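Long-range contacts in 6-phospho-alpha-glucosidase (Merdibacter massiliensis, PDB 6VC6), which hydrolyses 6-phosphorylated alpha-glucosides, probably by the NAD- and divalent-metal-dependent redox and elimination route of family 4 glycoside hydrolases: residues Asp79-Gln84 and Ala140-Tyr145; Asn5-Gly10 and Ala72-Asp77; Lys222-Lys227 and Phe247-Met252. One frame throughout, in Å; residues are numbered along the deposited sequence.

Contact 1: residues Asp79-Gln84 and Ala140-Tyr145. With NAD (nicotinamide-adenine-dinucleotide), chain G.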
loop_
_atom_site.group_PDB
_atom_site.type_symbol
_atom_site.label_atom_id
_atom_site.label_comp_id
_atom_site.label_asym_id
_atom_site.label_seq_id
_atom_site.Cartn_x
_atom_site.Cartn_y
_atom_site.Cartn_z
ATOM N N ASP A 79 -11.300 0.497 -18.722
ATOM C CA ASP A 79 -11.806 -0.648 -17.975
ATOM C C ASP A 79 -11.171 -0.755 -16.596
ATOM O O ASP A 79 -11.840 -1.148 -15.634
ATOM C CB ASP A 79 -11.562 -1.942 -18.758
ATOM C CG ASP A 79 -12.307 -1.977 -20.077
ATOM O OD1 ASP A 79 -13.551 -1.857 -20.063
ATOM O OD2 ASP A 79 -11.648 -2.127 -21.128
ATOM N N PHE A 80 -9.891 -0.408 -16.481
ATOM C CA PHE A 80 -9.166 -0.503 -15.223
ATOM C C PHE A 80 -8.311 0.739 -15.031
ATOM O O PHE A 80 -7.698 1.235 -15.980
ATOM C CB PHE A 80 -8.276 -1.751 -15.182
ATOM C CG PHE A 80 -9.031 -3.028 -14.961
ATOM C CD1 PHE A 80 -9.359 -3.442 -13.681
ATOM C CD2 PHE A 80 -9.411 -3.817 -16.034
ATOM C CE1 PHE A 80 -10.053 -4.618 -13.474
ATOM C CE2 PHE A 80 -10.105 -4.995 -15.833
ATOM C CZ PHE A 80 -10.426 -5.395 -14.551
ATOM N N ILE A 81 -8.275 1.235 -13.796
ATOM C CA ILE A 81 -7.418 2.349 -13.410
ATOM C C ILE A 81 -6.488 1.858 -12.311
ATOM O O ILE A 81 -6.947 1.490 -11.221
ATOM C CB ILE A 81 -8.230 3.565 -12.936
ATOM C CG1 ILE A 81 -9.271 3.961 -13.986
ATOM C CG2 ILE A 81 -7.304 4.733 -12.635
ATOM C CD1 ILE A 81 -8.675 4.485 -15.272
ATOM N N PHE A 82 -5.188 1.843 -12.597
ATOM C CA PHE A 82 -4.167 1.468 -11.623
ATOM C C PHE A 82 -3.636 2.750 -10.990
ATOM O O PHE A 82 -2.984 3.556 -11.661
ATOM C CB PHE A 82 -3.036 0.677 -12.281
ATOM C CG PHE A 82 -3.428 -0.707 -12.735
ATOM C CD1 PHE A 82 -4.724 -1.175 -12.586
ATOM C CD2 PHE A 82 -2.485 -1.544 -13.314
ATOM C CE1 PHE A 82 -5.074 -2.445 -13.009
ATOM C CE2 PHE A 82 -2.827 -2.815 -13.737
ATOM C CZ PHE A 82 -4.124 -3.266 -13.584
HETATM N N MSE A 83 -3.910 2.938 -9.704
HETATM C CA MSE A 83 -3.499 4.159 -9.017
HETATM C C MSE A 83 -2.298 3.926 -8.103
HETATM O O MSE A 83 -2.354 3.103 -7.191
HETATM C CB MSE A 83 -4.665 4.734 -8.210
HETATM C CG MSE A 83 -5.994 4.719 -8.946
HETATM SE SE MSE A 83 -7.250 6.039 -8.251
HETATM C CE MSE A 83 -6.385 7.650 -8.914
ATOM N N GLN A 84 -1.215 4.659 -8.353
ATOM C CA GLN A 84 -0.005 4.570 -7.541
ATOM C C GLN A 84 0.637 5.950 -7.407
ATOM O O GLN A 84 1.839 6.131 -7.606
ATOM C CB GLN A 84 0.977 3.553 -8.124
ATOM C CG GLN A 84 1.366 3.791 -9.576
ATOM C CD GLN A 84 2.473 2.862 -10.035
ATOM O OE1 GLN A 84 3.037 3.032 -11.116
ATOM N NE2 GLN A 84 2.790 1.870 -9.211
ATOM N N ALA A 140 -15.418 2.097 -14.504
ATOM C CA ALA A 140 -14.096 1.488 -14.521
ATOM C C ALA A 140 -13.738 0.978 -13.131
ATOM O O ALA A 140 -14.085 1.592 -12.118
ATOM C CB ALA A 140 -13.050 2.494 -14.996
ATOM N N TRP A 141 -13.050 -0.159 -13.086
ATOM C CA TRP A 141 -12.570 -0.704 -11.822
ATOM C C TRP A 141 -11.315 0.049 -11.398
ATOM O O TRP A 141 -10.329 0.093 -12.143
ATOM C CB TRP A 141 -12.288 -2.198 -11.950
ATOM C CG TRP A 141 -13.374 -3.063 -11.386
ATOM C CD1 TRP A 141 -14.290 -3.789 -12.088
ATOM C CD2 TRP A 141 -13.660 -3.288 -9.999
ATOM N NE1 TRP A 141 -15.128 -4.455 -11.226
ATOM C CE2 TRP A 141 -14.763 -4.163 -9.938
ATOM C CE3 TRP A 141 -13.092 -2.834 -8.804
ATOM C CZ2 TRP A 141 -15.308 -4.594 -8.730
ATOM C CZ3 TRP A 141 -13.635 -3.264 -7.606
ATOM C CH2 TRP A 141 -14.731 -4.135 -7.578
ATOM N N ILE A 142 -11.351 0.641 -10.211
ATOM C CA ILE A 142 -10.243 1.432 -9.690
ATOM C C ILE A 142 -9.496 0.579 -8.674
ATOM O O ILE A 142 -10.009 0.295 -7.586
ATOM C CB ILE A 142 -10.732 2.749 -9.072
ATOM C CG1 ILE A 142 -11.253 3.684 -10.165
ATOM C CG2 ILE A 142 -9.618 3.413 -8.285
ATOM C CD1 ILE A 142 -11.920 4.934 -9.637
ATOM N N LEU A 143 -8.285 0.161 -9.033
ATOM C CA LEU A 143 -7.406 -0.587 -8.143
ATOM C C LEU A 143 -6.336 0.363 -7.623
ATOM O O LEU A 143 -5.559 0.917 -8.410
ATOM C CB LEU A 143 -6.772 -1.775 -8.870
ATOM C CG LEU A 143 -7.719 -2.666 -9.677
ATOM C CD1 LEU A 143 -6.986 -3.887 -10.210
ATOM C CD2 LEU A 143 -8.917 -3.083 -8.837
ATOM N N ASN A 144 -6.293 0.551 -6.307
ATOM C CA ASN A 144 -5.485 1.598 -5.696
ATOM C C ASN A 144 -4.366 0.992 -4.858
ATOM O O ASN A 144 -4.626 0.205 -3.940
ATOM C CB ASN A 144 -6.349 2.516 -4.833
ATOM C CG ASN A 144 -5.536 3.579 -4.128
ATOM O OD1 ASN A 144 -4.822 4.351 -4.766
ATOM N ND2 ASN A 144 -5.634 3.620 -2.804
ATOM N N TYR A 145 -3.146 1.411 -5.100
ATOM C CA TYR A 145 -2.025 1.051 -4.276
ATOM C C TYR A 145 -1.655 2.245 -3.399
ATOM O O TYR A 145 -0.951 2.097 -2.426
ATOM C CB TYR A 145 -0.843 0.744 -5.172
ATOM C CG TYR A 145 -0.412 -0.687 -5.273
ATOM C CD1 TYR A 145 0.189 -1.150 -6.411
ATOM C CD2 TYR A 145 -0.569 -1.557 -4.229
ATOM C CE1 TYR A 145 0.620 -2.444 -6.518
ATOM C CE2 TYR A 145 -0.149 -2.857 -4.326
ATOM C CZ TYR A 145 0.447 -3.291 -5.477
ATOM O OH TYR A 145 0.869 -4.574 -5.590
HETATM P PA NAD G . 7.092 8.240 -6.477
HETATM O O1A NAD G . 8.286 7.619 -7.161
HETATM O O2A NAD G . 7.187 9.638 -5.916
HETATM O O5B NAD G . 5.843 8.194 -7.490
HETATM C C5B NAD G . 4.689 8.992 -7.252
HETATM C C4B NAD G . 4.171 9.540 -8.571
HETATM O O4B NAD G . 2.814 9.962 -8.424
HETATM C C3B NAD G . 4.982 10.752 -9.001
HETATM O O3B NAD G . 5.423 10.578 -10.349
HETATM C C2B NAD G . 4.021 11.918 -8.930
HETATM O O2B NAD G . 4.230 12.813 -10.024
HETATM C C1B NAD G . 2.659 11.252 -9.017
HETATM N N9A NAD G . 1.611 12.043 -8.328
HETATM C C8A NAD G . 1.715 12.667 -7.139
HETATM N N7A NAD G . 0.557 13.305 -6.823
HETATM C C5A NAD G . -0.310 13.093 -7.830
HETATM C C6A NAD G . -1.707 13.478 -8.144
HETATM N N6A NAD G . -2.433 14.241 -7.292
HETATM N N1A NAD G . -2.233 13.042 -9.311
HETATM C C2A NAD G . -1.526 12.283 -10.169
HETATM N N3A NAD G . -0.257 11.898 -9.949
HETATM C C4A NAD G . 0.393 12.267 -8.821
HETATM O O3 NAD G . 6.585 7.261 -5.304
HETATM P PN NAD G . 6.901 5.684 -5.291
HETATM O O1N NAD G . 7.994 5.428 -4.279
HETATM O O2N NAD G . 7.033 5.179 -6.708
HETATM O O5D NAD G . 5.519 5.136 -4.684
HETATM C C5D NAD G . 4.370 5.010 -5.518
HETATM C C4D NAD G . 3.154 4.797 -4.629
HETATM O O4D NAD G . 2.891 3.399 -4.487
HETATM C C3D NAD G . 3.409 5.348 -3.234
HETATM O O3D NAD G . 2.279 6.122 -2.826
HETATM C C2D NAD G . 3.501 4.126 -2.350
HETATM O O2D NAD G . 2.980 4.389 -1.047
HETATM C C1D NAD G . 2.638 3.134 -3.107
HETATM N N1N NAD G . 2.925 1.749 -2.743
HETATM C C2N NAD G . 1.961 1.082 -2.107
HETATM C C3N NAD G . 2.135 -0.235 -1.721
HETATM C C7N NAD G . 1.020 -0.935 -1.006
HETATM O O7N NAD G . 1.236 -2.000 -0.453
HETATM N N7N NAD G . -0.182 -0.360 -0.986
HETATM C C4N NAD G . 3.333 -0.874 -2.016
HETATM C C5N NAD G . 4.326 -0.158 -2.677
HETATM C C6N NAD G . 4.093 1.166 -3.041
#

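Contact 2: residues Asn5-Gly10 and Ala72-Asp77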
loop_
_atom_site.group_PDB
_atom_site.type_symbol
_atom_site.label_atom_id
_atom_site.label_comp_id
_atom_site.label_asym_id
_atom_site.label_seq_id
_atom_site.Cartn_x
_atom_site.Cartn_y
_atom_site.Cartn_z
ATOM N N ASN A 5 -8.679 -1.754 -21.689
ATOM C CA ASN A 5 -8.026 -0.452 -21.644
ATOM C C ASN A 5 -7.639 -0.142 -20.204
ATOM O O ASN A 5 -8.479 -0.217 -19.302
ATOM C CB ASN A 5 -8.945 0.642 -22.192
ATOM C CG ASN A 5 -9.273 0.448 -23.660
ATOM O OD1 ASN A 5 -8.556 -0.241 -24.384
ATOM N ND2 ASN A 5 -10.366 1.057 -24.106
ATOM N N VAL A 6 -6.372 0.205 -19.994
ATOM C CA VAL A 6 -5.820 0.410 -18.660
ATOM C C VAL A 6 -5.173 1.786 -18.598
ATOM O O VAL A 6 -4.542 2.230 -19.563
ATOM C CB VAL A 6 -4.797 -0.689 -18.299
ATOM C CG1 VAL A 6 -4.217 -0.459 -16.910
ATOM C CG2 VAL A 6 -5.438 -2.065 -18.391
ATOM N N CYS A 7 -5.339 2.465 -17.464
ATOM C CA CYS A 7 -4.665 3.729 -17.203
ATOM C C CYS A 7 -3.964 3.651 -15.856
ATOM O O CYS A 7 -4.571 3.242 -14.860
ATOM C CB CYS A 7 -5.644 4.907 -17.218
ATOM S SG CYS A 7 -4.957 6.437 -16.535
ATOM N N ILE A 8 -2.692 4.035 -15.829
ATOM C CA ILE A 8 -1.910 4.089 -14.600
ATOM C C ILE A 8 -1.877 5.534 -14.125
ATOM O O ILE A 8 -1.359 6.414 -14.825
ATOM C CB ILE A 8 -0.489 3.544 -14.807
ATOM C CG1 ILE A 8 -0.522 2.037 -15.063
ATOM C CG2 ILE A 8 0.383 3.861 -13.599
ATOM C CD1 ILE A 8 0.836 1.443 -15.370
ATOM N N VAL A 9 -2.433 5.785 -12.945
ATOM C CA VAL A 9 -2.369 7.102 -12.322
ATOM C C VAL A 9 -1.090 7.172 -11.501
ATOM O O VAL A 9 -0.903 6.395 -10.557
ATOM C CB VAL A 9 -3.604 7.373 -11.452
ATOM C CG1 VAL A 9 -3.410 8.654 -10.657
ATOM C CG2 VAL A 9 -4.851 7.464 -12.318
ATOM N N GLY A 10 -0.212 8.103 -11.857
ATOM C CA GLY A 10 1.112 8.151 -11.273
ATOM C C GLY A 10 2.126 7.500 -12.190
ATOM O O GLY A 10 2.928 6.667 -11.757
ATOM N N ALA A 72 -8.733 14.038 -19.449
ATOM C CA ALA A 72 -9.674 13.561 -20.458
ATOM C C ALA A 72 -9.055 12.456 -21.306
ATOM O O ALA A 72 -9.694 11.432 -21.574
ATOM C CB ALA A 72 -10.136 14.724 -21.337
ATOM N N GLU A 73 -7.807 12.649 -21.737
ATOM C CA GLU A 73 -7.128 11.623 -22.522
ATOM C C GLU A 73 -6.912 10.349 -21.717
ATOM O O GLU A 73 -6.895 9.251 -22.284
ATOM C CB GLU A 73 -5.783 12.147 -23.027
ATOM C CG GLU A 73 -5.875 13.162 -24.151
ATOM C CD GLU A 73 -4.510 13.542 -24.693
ATOM O OE1 GLU A 73 -3.507 12.943 -24.252
ATOM O OE2 GLU A 73 -4.440 14.441 -25.558
ATOM N N ALA A 74 -6.750 10.472 -20.399
ATOM C CA ALA A 74 -6.364 9.324 -19.588
ATOM C C ALA A 74 -7.560 8.469 -19.185
ATOM O O ALA A 74 -7.485 7.237 -19.233
ATOM C CB ALA A 74 -5.611 9.796 -18.343
ATOM N N TYR A 75 -8.668 9.097 -18.797
ATOM C CA TYR A 75 -9.753 8.401 -18.117
ATOM C C TYR A 75 -10.929 8.055 -19.022
ATOM O O TYR A 75 -11.885 7.430 -18.552
ATOM C CB TYR A 75 -10.249 9.242 -16.936
ATOM C CG TYR A 75 -9.161 9.620 -15.954
ATOM C CD1 TYR A 75 -8.099 8.764 -15.699
ATOM C CD2 TYR A 75 -9.198 10.836 -15.283
ATOM C CE1 TYR A 75 -7.103 9.106 -14.803
ATOM C CE2 TYR A 75 -8.208 11.187 -14.385
ATOM C CZ TYR A 75 -7.163 10.318 -14.149
ATOM O OH TYR A 75 -6.174 10.662 -13.256
ATOM N N LYS A 76 -10.892 8.433 -20.295
ATOM C CA LYS A 76 -12.019 8.179 -21.182
ATOM C C LYS A 76 -11.995 6.739 -21.679
ATOM O O LYS A 76 -10.972 6.264 -22.186
ATOM C CB LYS A 76 -12.001 9.150 -22.363
ATOM C CG LYS A 76 -12.836 10.400 -22.139
ATOM C CD LYS A 76 -13.380 10.947 -23.448
ATOM C CE LYS A 76 -12.407 11.925 -24.082
ATOM N NZ LYS A 76 -12.385 13.227 -23.359
ATOM N N ASP A 77 -13.126 6.048 -21.529
ATOM C CA ASP A 77 -13.312 4.681 -22.018
ATOM C C ASP A 77 -12.243 3.741 -21.454
ATOM O O ASP A 77 -11.483 3.102 -22.185
ATOM C CB ASP A 77 -13.328 4.650 -23.551
ATOM C CG ASP A 77 -13.808 3.320 -24.102
ATOM O OD1 ASP A 77 -13.005 2.622 -24.756
ATOM O OD2 ASP A 77 -14.986 2.972 -23.882
#

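Contact 3: residues Lys222-Lys227 and Phe247-Met252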
loop_
_atom_site.group_PDB
_atom_site.type_symbol
_atom_site.label_atom_id
_atom_site.label_comp_id
_atom_site.label_asym_id
_atom_site.label_seq_id
_atom_site.Cartn_x
_atom_site.Cartn_y
_atom_site.Cartn_z
ATOM N N LYS A 222 8.901 -22.635 14.244
ATOM C CA LYS A 222 10.060 -23.429 14.637
ATOM C C LYS A 222 11.297 -23.031 13.841
ATOM O O LYS A 222 12.377 -22.838 14.410
ATOM C CB LYS A 222 9.761 -24.918 14.460
ATOM C CG LYS A 222 10.845 -25.831 15.008
ATOM C CD LYS A 222 11.302 -26.839 13.968
ATOM C CE LYS A 222 10.257 -27.920 13.748
ATOM N NZ LYS A 222 10.840 -29.130 13.107
ATOM N N ILE A 223 11.156 -22.901 12.519
ATOM C CA ILE A 223 12.298 -22.527 11.692
ATOM C C ILE A 223 12.698 -21.076 11.944
ATOM O O ILE A 223 13.886 -20.735 11.893
ATOM C CB ILE A 223 11.986 -22.789 10.205
ATOM C CG1 ILE A 223 11.890 -24.293 9.941
ATOM C CG2 ILE A 223 13.053 -22.189 9.306
ATOM C CD1 ILE A 223 10.571 -24.729 9.362
ATOM N N ILE A 224 11.728 -20.208 12.241
ATOM C CA ILE A 224 12.042 -18.810 12.534
ATOM C C ILE A 224 12.904 -18.707 13.786
ATOM O O ILE A 224 13.854 -17.916 13.842
ATOM C CB ILE A 224 10.746 -17.987 12.669
ATOM C CG1 ILE A 224 10.140 -17.721 11.293
ATOM C CG2 ILE A 224 11.012 -16.670 13.383
ATOM C CD1 ILE A 224 8.888 -16.874 11.325
ATOM N N LYS A 225 12.594 -19.513 14.805
ATOM C CA LYS A 225 13.350 -19.452 16.053
ATOM C C LYS A 225 14.797 -19.888 15.863
ATOM O O LYS A 225 15.693 -19.375 16.542
ATOM C CB LYS A 225 12.670 -20.315 17.118
ATOM C CG LYS A 225 13.278 -20.187 18.507
ATOM C CD LYS A 225 12.884 -21.359 19.393
ATOM C CE LYS A 225 13.013 -21.007 20.866
ATOM N NZ LYS A 225 12.281 -21.971 21.734
ATOM N N GLU A 226 15.052 -20.819 14.942
ATOM C CA GLU A 226 16.388 -21.373 14.766
ATOM C C GLU A 226 17.168 -20.744 13.619
ATOM O O GLU A 226 18.399 -20.686 13.686
ATOM C CB GLU A 226 16.311 -22.889 14.546
ATOM C CG GLU A 226 15.452 -23.318 13.367
ATOM C CD GLU A 226 15.181 -24.811 13.356
ATOM O OE1 GLU A 226 15.380 -25.459 14.406
ATOM O OE2 GLU A 226 14.771 -25.337 12.301
ATOM N N LYS A 227 16.491 -20.268 12.571
ATOM C CA LYS A 227 17.177 -19.699 11.420
ATOM C C LYS A 227 16.890 -18.220 11.201
ATOM O O LYS A 227 17.767 -17.509 10.697
ATOM C CB LYS A 227 16.811 -20.482 10.145
ATOM C CG LYS A 227 17.357 -19.904 8.846
ATOM C CD LYS A 227 17.105 -20.838 7.672
ATOM C CE LYS A 227 15.917 -20.378 6.844
ATOM N NZ LYS A 227 15.039 -21.517 6.454
ATOM N N PHE A 247 13.306 -8.792 12.383
ATOM C CA PHE A 247 12.734 -8.479 13.687
ATOM C C PHE A 247 11.524 -9.340 14.027
ATOM O O PHE A 247 11.108 -9.359 15.190
ATOM C CB PHE A 247 12.353 -6.999 13.740
ATOM C CG PHE A 247 12.058 -6.496 15.123
ATOM C CD1 PHE A 247 13.083 -6.274 16.028
ATOM C CD2 PHE A 247 10.755 -6.239 15.518
ATOM C CE1 PHE A 247 12.814 -5.809 17.302
ATOM C CE2 PHE A 247 10.481 -5.774 16.789
ATOM C CZ PHE A 247 11.511 -5.558 17.682
ATOM N N VAL A 248 10.951 -10.049 13.049
ATOM C CA VAL A 248 9.799 -10.891 13.357
ATOM C C VAL A 248 10.197 -12.033 14.285
ATOM O O VAL A 248 9.379 -12.512 15.081
ATOM C CB VAL A 248 9.159 -11.407 12.052
ATOM C CG1 VAL A 248 8.666 -10.253 11.190
ATOM C CG2 VAL A 248 10.156 -12.255 11.278
ATOM N N GLN A 249 11.470 -12.442 14.274
ATOM C CA GLN A 249 11.930 -13.467 15.207
ATOM C C GLN A 249 11.728 -13.028 16.653
ATOM O O GLN A 249 11.269 -13.815 17.490
ATOM C CB GLN A 249 13.400 -13.792 14.944
ATOM C CG GLN A 249 13.939 -14.953 15.764
ATOM C CD GLN A 249 15.401 -15.239 15.478
ATOM O OE1 GLN A 249 16.222 -14.325 15.403
ATOM N NE2 GLN A 249 15.732 -16.514 15.316
ATOM N N THR A 250 12.066 -11.775 16.966
ATOM C CA THR A 250 11.834 -11.256 18.312
ATOM C C THR A 250 10.344 -11.195 18.622
ATOM O O THR A 250 9.904 -11.598 19.705
ATOM C CB THR A 250 12.467 -9.869 18.453
ATOM O OG1 THR A 250 13.893 -9.977 18.354
ATOM C CG2 THR A 250 12.102 -9.246 19.793
HETATM N N MSE A 251 9.553 -10.700 17.675
HETATM C CA MSE A 251 8.117 -10.525 17.854
HETATM C C MSE A 251 7.405 -11.847 18.124
HETATM O O MSE A 251 6.466 -11.907 18.919
HETATM C CB MSE A 251 7.521 -9.849 16.617
HETATM C CG MSE A 251 6.230 -9.089 16.862
HETATM SE SE MSE A 251 6.095 -7.493 15.740
HETATM C CE MSE A 251 7.042 -8.132 14.163
HETATM N N MSE A 252 7.860 -12.906 17.462
HETATM C CA MSE A 252 7.225 -14.214 17.578
HETATM C C MSE A 252 7.633 -14.942 18.855
HETATM O O MSE A 252 6.995 -15.916 19.252
HETATM C CB MSE A 252 7.552 -15.075 16.359
HETATM C CG MSE A 252 6.900 -14.587 15.077
HETATM SE SE MSE A 252 6.262 -16.052 13.964
HETATM C CE MSE A 252 4.652 -16.510 14.960
#

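Contact 1: residues Asp79-Gln84 and Ala140-Tyr145
Ile81 and Met83 each turn both backbone N and O toward Trp141, Leu143 and Tyr145, pairing two neighbouring parallel strands of the Rossmann-type sheet. With Trp141 N bound to Asp79 O, the ladder has five hydrogen bonds; in one of the straightest, Met83 N donates to Leu143 O over 2.9 Å at 172°. The alternate residues Phe80 and Phe82 bond instead to strand 4-9.

Apolar contacts differ on the two faces. On one, the Phe80 ring brings CD1 and CE1 each to 3.6 Å from Trp141 CB; the phenyl and indole planes are nearly parallel but slid so far apart that they hardly overlap. Phe82 and Leu143 lie alongside, Phe82 CE1 being 3.7 Å from Leu143 CD1, and helices 16-25 and 318-331 cover this side. On the other, which helix 113-136 packs against, the side chain of Met83, a selenomethionine, slants across Ile142, with Met83 SE 3.5 Å from Ile142 CG2. The bend at chi3 (71°) turns the terminal methyl away from Ile142 toward strand 4-9.

Polar side chains gather at the carboxy ends. Asn144 OD1 is 3.5 Å from Met83 CB, while its amide group bonds to Ser146 and Asn168. Gln84 OE1 bonds to Thr16, and Tyr145 stacks on His319 and bonds its OH to that residue's carbonyl.

The cofactor is gripped here as well: NAD N7N donates to Tyr145 O over 2.9 Å at 169°, with Tyr145 CD2 3.5 Å from N7N. Because Tyr145 N is itself held by Met83 O, the sheet helps to position the carbonyl that receives the carboxamide. This probably limits rotation of the nicotinamide beside Tyr145, whose side chain lies near the manganese and the sugar phosphate.

Contact 2: residues Asn5-Gly10 and Ala72-Asp77
The Tyr75 ring meets strand 4-9 with an edge, near its own plane, where Cys7 SG and Val9 CG2 both lie. The sulfur is 3.8 Å from Tyr75 CE1 and 75° off the ring normal, a sulfur-aromatic contact at the rim. Val9 CG2 comes 3.7 Å from the same CE1 and 3.6 Å from Tyr75 OH, the valine crossing the tyrosine at about a right angle. No atom of Asn5-Gly10 lies over either face of the ring; around it, outside the two segments, are the inclined ring of Phe38 and side chains of helix 113-136, Ser129 and Ile133.

The second flat group is the Asn5 amide. Its ND2 donates to Asp77 O over 3.0 Å at 161°, with the acceptor close to the amide plane and the nitrogen nearly head-on to the carbonyl. The amide is turned steeply against the Asp77 carboxylate, whose OD1 lies 3.1 Å from the same ND2. Asp77 adopts left-handed helical backbone angles just after the helix.

Between these two groups Cys7 fits against the end of the helix. With SG anti to its own nitrogen (chi1 167°), the thiol reaches Tyr75 and also approaches Ala74 CB at 3.9 Å, while Cys7 CB is 3.6 Å from the Ala74 carbonyl oxygen. The small alanine is consistent with this close approach of helix and sheet.

Topologically, helix 71-75 belongs to the beta-alpha-beta crossover from edge strand 64-68 to strand 80-83, passing over strands 32-38 and 4-9. Ala74 also touches strand 32-38, Tyr75 O bonds to Ser137 beyond helix 113-136, and strand 4-9 leads into Gly10, which touches NAD.

Contact 3: residues Lys222-Lys227 and Phe247-Met252
Ile224 and Gln249 carry most of this helix-helix packing, in which helices 217-227 and 248-254 of the family 4 glycosyl hydrolase C-terminal domain cross at -122°, their local axes 9.4 Å apart. The two side chains slide past each other in opposite directions: Ile224 CG2 rests 3.8 Å from Gln249 CA and 4.1 Å from Gln249 CB. Gln249 stays extended, its CG anti to the backbone nitrogen (chi1 -174°), and so carries its amide past the isoleucine to the backbone of the facing helix. There Gln249 NE2 makes a weak, bent hydrogen bond to Ile224 O at 2.8 Å; Lys225 O is 3.1 Å from the same nitrogen. With an alanine in place of Gln249, the Ile224 carbonyl is likely to lose this donor and the isoleucine part of the cover on its flank. Leu183 of helix 172-184 and Phe229 also pack on Ile224, while Met252, a selenomethionine, touches Leu259 and Pro260 of strand 259-260. Met252 meets the isoleucine at about a right angle, with its SE 3.8 Å from Ile224 CD1.

Contacts 1 and 2 are built on one sheet and lie about 9 Å apart between centres. Strands 4-9 and 80-83 are neighbours in it, with Phe82 N and O probably bonded to Cys7 O and Val9 N, and helix 71-75 is followed in the chain by strand 80-83. Both lie in the Rossmann-type sheet, whose carboxy-terminal strand ends border the NAD site. Along the chain, contact 2 closes before contact 1 opens, and contact 3 follows both. Contact 3 lies in the C-terminal domain, across the chain's centre from the other two, about 36 Å from contact 1 and 44 Å from contact 2 between centres, and joins two helices apart from that sheet.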